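Local coordinates for protein excinuclease ABC, subunit A. (Deinococcus radiodurans, PDB 2VF7) that probably recognises and binds damaged DNA in nucleotide excision repair, as a zinc-containing, ATP-hydrolysing UvrA protein of the ABC superfamily, at residues A[404-409]-A[435-440]. The protein carries 1 engineered substitution. Residues are numbered along the deposited sequence; the frame is centred on the assembly and turned at random.
Sequences VLDEPS and FVVEHD
Backbone bonds zip the strand ends Val404-Asp406 and Phe435-Val437 into a parallel pair, their directions 12° apart. Leu405 N donates to Phe435 O at 2.8 Å, and Leu405 O accepts Val437 N at 3.0 Å. The ladder runs one step past the strands, where Glu407 N meets Val437 O at 2.8 Å.

Side chains pack on both faces of this ladder. Leu405 CD1 lies 3.8 Å from Val436 CG2, on the face where Leu405 also touches helix 382-393. The other methyl of the valine, CG1, is 4.0 Å from Pro408 CD. On the opposite face, Asp406 OD2 approaches Val437 CG2 in one of two modelled conformers of the aspartate; both side chains touch Phe54 of the helix that follows the P-loop.

The strands are neighbours in the sheet of the first ADP-bound nucleotide-binding domain, joined by a beta-alpha-beta crossover through helix 417-428. Val-Leu-Asp-Glu fits the end of a Walker B motif, with Glu407 at the position of the catalytic glutamate of ABC ATPases and His439 probably the switch histidine.

A weak polar contact links the two loops beyond the strands. The extended Glu407 chain carries OE1 to the edge of the His439 ring, in its plane, for a weak bond of 3.0 Å from ND1. The carboxylate stands nearly upright to that ring, at 85°. NE2 of the histidine has a weak bond with the P-loop Lys49. Within 435-440, a bend at chi2 (56°) curls Glu438 back on its own loop: OE2 takes His439 N at 3.0 Å and also Asp440 N, from opposite faces of the carboxylate plane. This double grip helps fix the loop leading to Asp440, which N-caps helix 441-444 through OD1 and Asp442 N.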
# COMPACT_ATOMS: atom_id res chain seq x y z
N VAL A 404 6.95 6.00 18.62
CA VAL A 404 5.80 6.28 19.49
C VAL A 404 5.42 5.02 20.29
O VAL A 404 4.97 4.02 19.74
CB VAL A 404 4.60 6.83 18.68
CG1 VAL A 404 3.66 7.55 19.61
CG2 VAL A 404 5.08 7.78 17.59
N LEU A 405 5.67 5.07 21.60
CA LEU A 405 5.47 3.91 22.47
C LEU A 405 4.30 4.10 23.47
O LEU A 405 4.04 5.22 23.94
CB LEU A 405 6.78 3.56 23.19
CG LEU A 405 8.04 3.16 22.41
CD1 LEU A 405 9.10 4.25 22.45
CD2 LEU A 405 8.66 1.92 23.02
N ASP A 406 3.62 3.01 23.78
CA ASP A 406 2.49 3.06 24.73
C ASP A 406 2.69 2.09 25.89
O ASP A 406 2.33 0.92 25.80
CB ASP A 406 1.16 2.77 24.03
CG ASP A 406 0.00 2.66 25.03
OD1 ASP A 406 -0.45 1.52 25.25
OD2 ASP A 406 -0.42 3.70 25.60
N GLU A 407 3.27 2.61 26.98
CA GLU A 407 3.60 1.83 28.17
C GLU A 407 4.44 0.59 27.88
O GLU A 407 3.94 -0.52 27.90
CB GLU A 407 2.35 1.48 28.96
CG GLU A 407 1.86 2.61 29.82
CD GLU A 407 0.71 2.19 30.71
OE1 GLU A 407 -0.43 2.64 30.45
OE2 GLU A 407 0.95 1.41 31.67
N PRO A 408 5.75 0.79 27.65
CA PRO A 408 6.65 -0.33 27.38
C PRO A 408 7.07 -1.06 28.66
O PRO A 408 7.73 -2.12 28.60
CB PRO A 408 7.85 0.35 26.70
CG PRO A 408 7.47 1.85 26.59
CD PRO A 408 6.46 2.08 27.62
N SER A 409 6.68 -0.49 29.79
CA SER A 409 6.95 -1.06 31.10
C SER A 409 5.78 -1.90 31.61
O SER A 409 5.82 -2.41 32.72
CB SER A 409 7.18 0.06 32.09
OG SER A 409 6.09 0.95 32.00
N PHE A 435 8.61 9.26 21.69
CA PHE A 435 7.41 9.77 22.34
C PHE A 435 6.78 8.61 23.11
O PHE A 435 6.32 7.63 22.51
CB PHE A 435 6.40 10.37 21.34
CG PHE A 435 6.87 11.64 20.64
CD1 PHE A 435 8.02 12.33 21.04
CD2 PHE A 435 6.12 12.17 19.56
CE1 PHE A 435 8.42 13.49 20.38
CE2 PHE A 435 6.53 13.33 18.90
CZ PHE A 435 7.67 13.99 19.30
N VAL A 436 6.74 8.72 24.43
CA VAL A 436 6.37 7.61 25.29
C VAL A 436 5.23 7.99 26.23
O VAL A 436 5.42 8.83 27.08
CB VAL A 436 7.56 7.14 26.14
CG1 VAL A 436 7.16 5.98 27.09
CG2 VAL A 436 8.72 6.75 25.24
N VAL A 437 4.06 7.39 26.05
CA VAL A 437 3.03 7.50 27.08
C VAL A 437 3.24 6.43 28.14
O VAL A 437 3.22 5.23 27.85
CB VAL A 437 1.56 7.64 26.54
CG1 VAL A 437 1.49 7.42 25.05
CG2 VAL A 437 0.58 6.77 27.31
N GLU A 438 3.44 6.90 29.36
CA GLU A 438 3.86 6.07 30.47
C GLU A 438 3.19 6.51 31.77
O GLU A 438 2.88 7.69 31.97
CB GLU A 438 5.39 6.11 30.61
CG GLU A 438 5.98 5.12 31.58
CD GLU A 438 5.60 3.67 31.29
OE1 GLU A 438 6.28 3.04 30.44
OE2 GLU A 438 4.64 3.14 31.92
N HIS A 439 2.97 5.53 32.65
CA HIS A 439 2.52 5.78 34.03
C HIS A 439 3.60 5.48 35.07
O HIS A 439 3.55 6.01 36.18
CB HIS A 439 1.26 4.98 34.32
CG HIS A 439 0.07 5.48 33.58
ND1 HIS A 439 -0.50 4.79 32.53
CD2 HIS A 439 -0.64 6.62 33.72
CE1 HIS A 439 -1.53 5.48 32.07
NE2 HIS A 439 -1.63 6.60 32.77
N ASP A 440 4.56 4.64 34.71
CA ASP A 440 5.67 4.26 35.60
C ASP A 440 6.45 5.49 36.04
O ASP A 440 7.01 6.20 35.21
CB ASP A 440 6.61 3.28 34.90
CG ASP A 440 7.44 2.47 35.87
OD1 ASP A 440 7.93 3.03 36.87
OD2 ASP A 440 7.62 1.26 35.65